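Local coordinates for protein disulfide isomerase (Salmonella enterica subsp. enterica serovar Typhimurium, PDB 3L9U) that probably introduces disulfide bonds into other proteins by handing on its own redox-active disulfide, as a thioredoxin-fold thiol-disulfide oxidoreductase, at residues Ile27-Tyr32 with Asp161-Gln166; Ser49-Asp54 with Ser189-Val194; Asp54-Thr59 with Glu196-Lys201. All coordinates share one frame; numbering follows the deposited sequence.

How the contacts relate
Along the chain, the strand segment 27-32 comes first and is met by helix segment 161-166 in contact 1, which closes a loop holding most of the helices of the molecule. Segments 49-54 and 54-59 follow, sharing Asp-54, and both find their partners on the C-terminal helix 187-198 and its end, in contacts 2 and 3. All three loops cross one another, since each opens before the previous one has closed. Contacts 2 and 3 are neighbours, with centres about 8 Å apart. Contact 1 joins contact 3 through the sheet, where strands 25-30 and 57-62 run side by side and Lys-28 pairs with Thr-59.

Contact 1: residues Ile27-Tyr32 with Asp161-Gln166; sequences IKVFSY and DVAKIQ
No flat group joins Val-29 to Val-162 and Ala-163; the contact is made by methyl groups, and the nearby ring belongs to the other face of the strand. There Phe-30 meets His-62 edge-to-face, and its ring also packs against Phe-77, with the two planes at about 45°. Val-29, the next residue back, turns its side chain to the helix instead. One branch, Val-29 CG2, reaches CG1 of Val-162 at 4.2 Å. The other, Val-29 CG1, lies 4.5 Å from the CB of Ala-163, a looser approach. Val-29 thus spreads its two methyls over neighbouring residues of the helix. Its rotation, with CG1 anti to the backbone N (chi1 -180°) and CG2 beside that N, turns both branches to the helix. Beta-branched valine suits an interior strand, and its two methyls pack directly under the helix. Alanine, with one methyl, allows the two backbones to approach closely, Val-29 CA to Ala-163 CA being 7.0 Å. The grip continues into the sheet, for Val-162 also touches Ala-170 and Val-172 of the adjoining strand. A helix laid on an interior strand in this way is part of the thioredoxin fold, and here the side chain of Val-29 lies near, without touching, the CxxC motif of Cys-34 and Cys-37, probably the redox-active pair.

Contact 2: residues Ser49-Asp54 with Ser189-Val194; sequences SDKVAD and SMAELV
Two helices on one face of the thioredoxin-fold sheet meet here: the end of helix 45-52, through Lys-51 and Val-52, rests on the C-terminal helix 187-198, through Ala-191 and Val-194. The helices come close at Ala-191, whose CA is 6.2 Å from the CA of Lys-51, a spacing that the small side chain of alanine permits. The aliphatic part of Lys-51 lies along one side of its methyl, with Lys-51 CB and CD both 3.7 Å from Ala-191 CB. The lysine chain runs extended past that methyl and bends at its last torsion (chi4 -64°), which carries the ammonium group away from the apolar surface; NZ has a long, weak ion pair with Asp-188. One step deeper, Val-52 CG1 is 3.9 Å from Val-194 CG1, while Val-52 CG2 stands 4.0 Å from that same methyl, and the two side chains cross at about a right angle. Val-52 CG1 also lies 3.5 Å from the backbone O of Ala-191, a van der Waals contact. Valine suits both positions, bringing two methyls on a short stem. Val-194 in turn packs on Leu-26 and Val-173 of the sheet, so the valine pair continues the core between helices and strands. Beyond it, Asp-54 and Arg-195 form a salt bridge. The interface is held by dispersion: methyls and methylenes exclude water, and stability probably rests on close fit, with charge confined to the margin.

Contact 3: residues Asp54-Thr59 with Glu196-Lys201; sequences DLVTFT and ELATKK
Ala-198 and Thr-199 are the residues through which the end of helix 187-198 meets Val-56 and Leu-55, just ahead of strand 57-62. The segment begins with Glu-196, directed away from this contact; its carboxylate accepts hydrogen bonds from the backbone N of Ala-5 and of Phe-6, tying the helix to the N-terminal part of the chain. Leu-197 turns to the sheet and packs on Tyr-12, Tyr-177 and Ile-179, a suitable post for a large apolar side chain. Ala-198 then faces Val-56, and its CB lies 3.6 Å from Val-56 CG1. The rotation of the valine (chi1 -60°) puts CG1 beside its own backbone N and against the Ala-198 methyl, while Val-56 CG2 goes to Val-194 CG1. Alanine is small enough to let the buried valine come that near, and Val-56 also leans on Leu-26 of the next strand. The carbonyl O of Ala-198 takes hydrogen bonds from Asn-174 ND2 and Lys-24 NZ, so a polar atom at the helix end is provided for. Thr-199 is the first residue to leave helical geometry. Its OG1 stays hydrogen-bonded to the carbonyl O of Arg-195, while the methyl Thr-199 CG2 approaches Leu-55 CD1 at 4.3 Å, a marginal contact near the surface. Threonine suits the place by serving both polar and apolar neighbours. The arrangement, a C-terminal helix seated against the loop that leads into edge strand 57-62, belongs to the thioredoxin fold.

Contact 1: residues Ile27-Tyr32 with Asp161-Gln166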
loop_
_atom_site.group_PDB
_atom_site.type_symbol
_atom_site.label_atom_id
_atom_site.label_comp_id
_atom_site.label_asym_id
_atom_site.label_seq_id
_atom_site.Cartn_x
_atom_site.Cartn_y
_atom_site.Cartn_z
ATOM N N ILE A 27 -0.162 -7.037 -3.959
ATOM C CA ILE A 27 -0.109 -5.588 -4.000
ATOM C C ILE A 27 -1.326 -5.041 -3.268
ATOM O O ILE A 27 -2.438 -5.540 -3.441
ATOM C CB ILE A 27 -0.079 -5.064 -5.458
ATOM C CG1 ILE A 27 1.331 -5.254 -6.039
ATOM C CG2 ILE A 27 -0.488 -3.584 -5.508
ATOM C CD1 ILE A 27 1.456 -4.986 -7.548
ATOM N N LYS A 28 -1.114 -4.039 -2.423
ATOM C CA LYS A 28 -2.234 -3.327 -1.830
ATOM C C LYS A 28 -2.167 -1.891 -2.292
ATOM O O LYS A 28 -1.264 -1.158 -1.894
ATOM C CB LYS A 28 -2.196 -3.360 -0.303
ATOM C CG LYS A 28 -3.410 -2.685 0.330
ATOM C CD LYS A 28 -3.265 -2.566 1.848
ATOM C CE LYS A 28 -4.518 -1.997 2.512
ATOM N NZ LYS A 28 -4.365 -1.871 3.998
ATOM N N VAL A 29 -3.092 -1.500 -3.160
ATOM C CA VAL A 29 -3.213 -0.097 -3.534
ATOM C C VAL A 29 -3.980 0.596 -2.413
ATOM O O VAL A 29 -5.074 0.159 -2.029
ATOM C CB VAL A 29 -3.966 0.079 -4.870
ATOM C CG1 VAL A 29 -4.063 1.557 -5.236
ATOM C CG2 VAL A 29 -3.275 -0.719 -5.989
ATOM N N PHE A 30 -3.401 1.666 -1.876
ATOM C CA PHE A 30 -3.986 2.341 -0.728
ATOM C C PHE A 30 -3.708 3.827 -0.800
ATOM O O PHE A 30 -2.854 4.271 -1.576
ATOM C CB PHE A 30 -3.432 1.753 0.589
ATOM C CG PHE A 30 -2.033 2.217 0.935
ATOM C CD1 PHE A 30 -0.927 1.746 0.233
ATOM C CD2 PHE A 30 -1.829 3.114 1.973
ATOM C CE1 PHE A 30 0.362 2.187 0.556
ATOM C CE2 PHE A 30 -0.558 3.562 2.302
ATOM C CZ PHE A 30 0.544 3.094 1.600
ATOM N N SER A 31 -4.430 4.592 0.012
ATOM C CA SER A 31 -4.153 6.018 0.163
ATOM C C SER A 31 -4.171 6.396 1.631
ATOM O O SER A 31 -5.014 5.907 2.393
ATOM C CB SER A 31 -5.189 6.853 -0.596
ATOM O OG SER A 31 -5.140 8.217 -0.211
ATOM N N TYR A 32 -3.271 7.292 2.030
ATOM C CA TYR A 32 -3.304 7.823 3.392
ATOM C C TYR A 32 -4.675 8.422 3.719
ATOM O O TYR A 32 -5.089 8.424 4.873
ATOM C CB TYR A 32 -2.212 8.881 3.602
ATOM C CG TYR A 32 -2.557 10.237 3.030
ATOM C CD1 TYR A 32 -2.330 10.526 1.692
ATOM C CD2 TYR A 32 -3.118 11.231 3.834
ATOM C CE1 TYR A 32 -2.649 11.761 1.166
ATOM C CE2 TYR A 32 -3.446 12.467 3.314
ATOM C CZ TYR A 32 -3.202 12.730 1.981
ATOM O OH TYR A 32 -3.531 13.958 1.453
ATOM N N ASP A 161 -5.664 3.498 -12.316
ATOM C CA ASP A 161 -6.602 2.681 -13.088
ATOM C C ASP A 161 -7.134 1.480 -12.301
ATOM O O ASP A 161 -8.249 1.024 -12.545
ATOM C CB ASP A 161 -5.984 2.233 -14.415
ATOM C CG ASP A 161 -5.889 3.365 -15.427
ATOM O OD1 ASP A 161 -6.611 4.376 -15.272
ATOM O OD2 ASP A 161 -5.098 3.240 -16.383
ATOM N N VAL A 162 -6.343 0.968 -11.362
ATOM C CA VAL A 162 -6.810 -0.117 -10.499
ATOM C C VAL A 162 -7.801 0.420 -9.462
ATOM O O VAL A 162 -8.866 -0.174 -9.245
ATOM C CB VAL A 162 -5.646 -0.815 -9.768
ATOM C CG1 VAL A 162 -6.175 -1.879 -8.808
ATOM C CG2 VAL A 162 -4.669 -1.425 -10.773
ATOM N N ALA A 163 -7.451 1.538 -8.820
ATOM C CA ALA A 163 -8.323 2.153 -7.809
ATOM C C ALA A 163 -9.713 2.538 -8.340
ATOM O O ALA A 163 -10.695 2.514 -7.587
ATOM C CB ALA A 163 -7.638 3.381 -7.173
ATOM N N LYS A 164 -9.786 2.899 -9.625
ATOM C CA LYS A 164 -11.042 3.295 -10.272
ATOM C C LYS A 164 -12.111 2.221 -10.236
ATOM O O LYS A 164 -13.312 2.517 -10.284
ATOM C CB LYS A 164 -10.813 3.620 -11.754
ATOM C CG LYS A 164 -10.262 4.982 -12.063
ATOM C CD LYS A 164 -10.325 5.228 -13.571
ATOM C CE LYS A 164 -9.590 4.132 -14.344
ATOM N NZ LYS A 164 -9.680 4.323 -15.822
ATOM N N ILE A 165 -11.682 0.967 -10.198
ATOM C CA ILE A 165 -12.599 -0.136 -10.448
ATOM C C ILE A 165 -13.572 -0.348 -9.296
ATOM O O ILE A 165 -14.792 -0.383 -9.497
ATOM C CB ILE A 165 -11.830 -1.440 -10.746
ATOM C CG1 ILE A 165 -10.971 -1.258 -12.004
ATOM C CG2 ILE A 165 -12.804 -2.614 -10.884
ATOM C CD1 ILE A 165 -9.975 -2.379 -12.242
ATOM N N GLN A 166 -13.034 -0.483 -8.088
ATOM C CA GLN A 166 -13.868 -0.717 -6.914
ATOM C C GLN A 166 -13.314 0.010 -5.687
ATOM O O GLN A 166 -13.523 -0.407 -4.545
ATOM C CB GLN A 166 -14.069 -2.224 -6.669
ATOM C CG GLN A 166 -12.793 -3.051 -6.607
ATOM C CD GLN A 166 -12.264 -3.196 -5.194
ATOM O OE1 GLN A 166 -12.931 -3.768 -4.326
ATOM N NE2 GLN A 166 -11.057 -2.691 -4.955
#

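Contact 2: residues Ser49-Asp54 with Ser189-Val194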
loop_
_atom_site.group_PDB
_atom_site.type_symbol
_atom_site.label_atom_id
_atom_site.label_comp_id
_atom_site.label_asym_id
_atom_site.label_seq_id
_atom_site.Cartn_x
_atom_site.Cartn_y
_atom_site.Cartn_z
ATOM N N SER A 49 -1.268 -10.986 4.937
ATOM C CA SER A 49 0.084 -11.035 4.380
ATOM C C SER A 49 0.962 -12.099 5.045
ATOM O O SER A 49 1.724 -12.792 4.367
ATOM C CB SER A 49 0.762 -9.665 4.447
ATOM O OG SER A 49 0.056 -8.734 3.652
ATOM N N ASP A 50 0.846 -12.221 6.346
ATOM C CA ASP A 50 1.604 -13.235 7.036
ATOM C C ASP A 50 1.251 -14.628 6.581
ATOM O O ASP A 50 2.086 -15.441 6.398
ATOM C CB ASP A 50 1.389 -13.126 8.520
ATOM C CG ASP A 50 2.059 -11.927 9.120
ATOM O OD1 ASP A 50 1.660 -11.543 10.217
ATOM O OD2 ASP A 50 3.000 -11.359 8.539
ATOM N N LYS A 51 -0.021 -14.875 6.429
ATOM C CA LYS A 51 -0.504 -16.193 6.016
ATOM C C LYS A 51 -0.067 -16.595 4.606
ATOM O O LYS A 51 -0.014 -17.782 4.294
ATOM C CB LYS A 51 -2.027 -16.283 6.122
ATOM C CG LYS A 51 -2.556 -16.392 7.543
ATOM C CD LYS A 51 -4.074 -16.343 7.538
ATOM C CE LYS A 51 -4.640 -16.500 8.933
ATOM N NZ LYS A 51 -4.319 -17.840 9.515
ATOM N N VAL A 52 0.241 -15.621 3.755
ATOM C CA VAL A 52 0.605 -15.933 2.375
ATOM C C VAL A 52 2.064 -15.612 2.042
ATOM O O VAL A 52 2.471 -15.684 0.885
ATOM C CB VAL A 52 -0.330 -15.222 1.367
ATOM C CG1 VAL A 52 -1.774 -15.592 1.649
ATOM C CG2 VAL A 52 -0.143 -13.705 1.422
ATOM N N ALA A 53 2.844 -15.276 3.064
ATOM C CA ALA A 53 4.207 -14.777 2.874
ATOM C C ALA A 53 5.140 -15.829 2.281
ATOM O O ALA A 53 6.194 -15.499 1.735
ATOM C CB ALA A 53 4.762 -14.254 4.206
ATOM N N ASP A 54 4.739 -17.093 2.377
ATOM C CA ASP A 54 5.503 -18.183 1.785
ATOM C C ASP A 54 5.313 -18.250 0.270
ATOM O O ASP A 54 6.075 -18.926 -0.422
ATOM C CB ASP A 54 5.118 -19.524 2.417
ATOM C CG ASP A 54 3.637 -19.849 2.259
ATOM O OD1 ASP A 54 2.793 -19.035 2.678
ATOM O OD2 ASP A 54 3.313 -20.936 1.734
ATOM N N SER A 189 -10.429 -16.562 4.994
ATOM C CA SER A 189 -10.965 -16.688 3.641
ATOM C C SER A 189 -10.084 -15.944 2.638
ATOM O O SER A 189 -9.688 -16.496 1.616
ATOM C CB SER A 189 -12.396 -16.152 3.583
ATOM O OG SER A 189 -12.896 -16.161 2.257
ATOM N N MET A 190 -9.784 -14.684 2.937
ATOM C CA MET A 190 -8.988 -13.867 2.035
ATOM C C MET A 190 -7.611 -14.466 1.801
ATOM O O MET A 190 -7.087 -14.434 0.685
ATOM C CB MET A 190 -8.842 -12.451 2.584
ATOM C CG MET A 190 -8.208 -11.503 1.599
ATOM S SD MET A 190 -7.891 -9.908 2.347
ATOM C CE MET A 190 -7.068 -9.077 0.986
ATOM N N ALA A 191 -7.005 -15.004 2.852
ATOM C CA ALA A 191 -5.693 -15.617 2.688
ATOM C C ALA A 191 -5.751 -16.776 1.694
ATOM O O ALA A 191 -4.873 -16.912 0.833
ATOM C CB ALA A 191 -5.129 -16.077 4.035
ATOM N N GLU A 192 -6.783 -17.610 1.798
ATOM C CA GLU A 192 -6.934 -18.711 0.843
ATOM C C GLU A 192 -7.249 -18.211 -0.566
ATOM O O GLU A 192 -6.800 -18.792 -1.552
ATOM C CB GLU A 192 -7.984 -19.711 1.328
ATOM C CG GLU A 192 -7.515 -20.503 2.521
ATOM C CD GLU A 192 -6.206 -21.232 2.260
ATOM O OE1 GLU A 192 -6.058 -21.827 1.167
ATOM O OE2 GLU A 192 -5.328 -21.210 3.155
ATOM N N LEU A 193 -8.013 -17.128 -0.658
ATOM C CA LEU A 193 -8.284 -16.496 -1.947
ATOM C C LEU A 193 -6.975 -16.048 -2.600
ATOM O O LEU A 193 -6.721 -16.324 -3.780
ATOM C CB LEU A 193 -9.234 -15.312 -1.765
ATOM C CG LEU A 193 -9.476 -14.425 -2.987
ATOM C CD1 LEU A 193 -9.962 -15.238 -4.200
ATOM C CD2 LEU A 193 -10.453 -13.313 -2.630
ATOM N N VAL A 194 -6.145 -15.351 -1.833
ATOM C CA VAL A 194 -4.833 -14.947 -2.340
ATOM C C VAL A 194 -3.996 -16.154 -2.789
ATOM O O VAL A 194 -3.384 -16.117 -3.855
ATOM C CB VAL A 194 -4.052 -14.099 -1.303
ATOM C CG1 VAL A 194 -2.592 -13.890 -1.742
ATOM C CG2 VAL A 194 -4.782 -12.759 -1.073
#

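Contact 3: residues Asp54-Thr59 with Glu196-Lys201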
loop_
_atom_site.group_PDB
_atom_site.type_symbol
_atom_site.label_atom_id
_atom_site.label_comp_id
_atom_site.label_asym_id
_atom_site.label_seq_id
_atom_site.Cartn_x
_atom_site.Cartn_y
_atom_site.Cartn_z
ATOM N N ASP A 54 4.739 -17.093 2.377
ATOM C CA ASP A 54 5.503 -18.183 1.785
ATOM C C ASP A 54 5.313 -18.250 0.270
ATOM O O ASP A 54 6.075 -18.926 -0.422
ATOM C CB ASP A 54 5.118 -19.524 2.417
ATOM C CG ASP A 54 3.637 -19.849 2.259
ATOM O OD1 ASP A 54 2.793 -19.035 2.678
ATOM O OD2 ASP A 54 3.313 -20.936 1.734
ATOM N N LEU A 55 4.302 -17.545 -0.235
ATOM C CA LEU A 55 3.950 -17.597 -1.658
ATOM C C LEU A 55 4.129 -16.257 -2.375
ATOM O O LEU A 55 4.638 -16.210 -3.497
ATOM C CB LEU A 55 2.502 -18.065 -1.846
ATOM C CG LEU A 55 2.131 -19.536 -1.684
ATOM C CD1 LEU A 55 0.632 -19.707 -1.918
ATOM C CD2 LEU A 55 2.928 -20.393 -2.651
ATOM N N VAL A 56 3.695 -15.171 -1.736
ATOM C CA VAL A 56 3.752 -13.855 -2.365
ATOM C C VAL A 56 4.334 -12.795 -1.441
ATOM O O VAL A 56 4.256 -12.906 -0.214
ATOM C CB VAL A 56 2.365 -13.395 -2.880
ATOM C CG1 VAL A 56 1.820 -14.383 -3.904
ATOM C CG2 VAL A 56 1.381 -13.227 -1.719
ATOM N N THR A 57 4.919 -11.766 -2.044
ATOM C CA THR A 57 5.526 -10.678 -1.296
ATOM C C THR A 57 4.559 -9.512 -1.176
ATOM O O THR A 57 4.021 -9.042 -2.180
ATOM C CB THR A 57 6.799 -10.176 -1.999
ATOM O OG1 THR A 57 7.719 -11.266 -2.148
ATOM C CG2 THR A 57 7.454 -9.066 -1.191
ATOM N N PHE A 58 4.332 -9.050 0.051
ATOM C CA PHE A 58 3.488 -7.872 0.279
ATOM C C PHE A 58 4.134 -6.641 -0.342
ATOM O O PHE A 58 5.300 -6.321 -0.058
ATOM C CB PHE A 58 3.242 -7.644 1.774
ATOM C CG PHE A 58 2.510 -6.369 2.072
ATOM C CD1 PHE A 58 1.210 -6.185 1.631
ATOM C CD2 PHE A 58 3.123 -5.351 2.790
ATOM C CE1 PHE A 58 0.532 -5.005 1.900
ATOM C CE2 PHE A 58 2.447 -4.167 3.068
ATOM C CZ PHE A 58 1.151 -3.997 2.619
ATOM N N THR A 59 3.371 -5.959 -1.194
ATOM C CA THR A 59 3.902 -4.877 -2.008
ATOM C C THR A 59 2.945 -3.675 -2.004
ATOM O O THR A 59 2.010 -3.618 -2.791
ATOM C CB THR A 59 4.132 -5.404 -3.453
ATOM O OG1 THR A 59 4.914 -6.609 -3.384
ATOM C CG2 THR A 59 4.829 -4.374 -4.336
ATOM N N GLU A 196 -5.009 -19.108 -3.768
ATOM C CA GLU A 196 -5.627 -19.656 -4.973
ATOM C C GLU A 196 -5.256 -18.829 -6.208
ATOM O O GLU A 196 -4.906 -19.374 -7.263
ATOM C CB GLU A 196 -7.146 -19.687 -4.788
ATOM C CG GLU A 196 -7.935 -20.247 -5.960
ATOM C CD GLU A 196 -9.342 -20.652 -5.549
ATOM O OE1 GLU A 196 -9.474 -21.481 -4.621
ATOM O OE2 GLU A 196 -10.317 -20.143 -6.148
ATOM N N LEU A 197 -5.327 -17.510 -6.080
ATOM C CA LEU A 197 -5.021 -16.633 -7.204
ATOM C C LEU A 197 -3.539 -16.687 -7.555
ATOM O O LEU A 197 -3.161 -16.602 -8.727
ATOM C CB LEU A 197 -5.421 -15.194 -6.873
ATOM C CG LEU A 197 -6.928 -14.974 -6.704
ATOM C CD1 LEU A 197 -7.231 -13.550 -6.260
ATOM C CD2 LEU A 197 -7.671 -15.323 -8.000
ATOM N N ALA A 198 -2.703 -16.850 -6.533
ATOM C CA ALA A 198 -1.256 -16.762 -6.703
ATOM C C ALA A 198 -0.710 -17.942 -7.482
ATOM O O ALA A 198 0.346 -17.848 -8.112
ATOM C CB ALA A 198 -0.569 -16.674 -5.346
ATOM N N THR A 199 -1.439 -19.053 -7.440
ATOM C CA THR A 199 -0.984 -20.296 -8.054
ATOM C C THR A 199 -1.739 -20.626 -9.337
ATOM O O THR A 199 -1.643 -21.744 -9.845
ATOM C CB THR A 199 -1.081 -21.482 -7.073
ATOM O OG1 THR A 199 -2.420 -21.592 -6.575
ATOM C CG2 THR A 199 -0.139 -21.275 -5.901
ATOM N N LYS A 200 -2.480 -19.655 -9.865
ATOM C CA LYS A 200 -3.087 -19.802 -11.188
ATOM C C LYS A 200 -2.005 -19.713 -12.261
ATOM O O LYS A 200 -1.123 -18.858 -12.190
ATOM C CB LYS A 200 -4.153 -18.725 -11.424
ATOM C CG LYS A 200 -5.469 -18.970 -10.700
ATOM C CD LYS A 200 -6.435 -17.807 -10.899
ATOM C CE LYS A 200 -7.774 -18.055 -10.215
ATOM N NZ LYS A 200 -8.522 -19.183 -10.851
ATOM N N LYS A 201 -2.076 -20.602 -13.247
ATOM C CA LYS A 201 -1.123 -20.605 -14.351
ATOM C C LYS A 201 -1.100 -19.255 -15.059
ATOM O O LYS A 201 -2.133 -18.593 -15.190
ATOM C CB LYS A 201 -1.478 -21.708 -15.354
ATOM C CG LYS A 201 -0.620 -21.724 -16.607
ATOM C CD LYS A 201 -1.359 -22.398 -17.756
ATOM C CE LYS A 201 -0.404 -22.811 -18.864
ATOM N NZ LYS A 201 0.583 -21.740 -19.178
#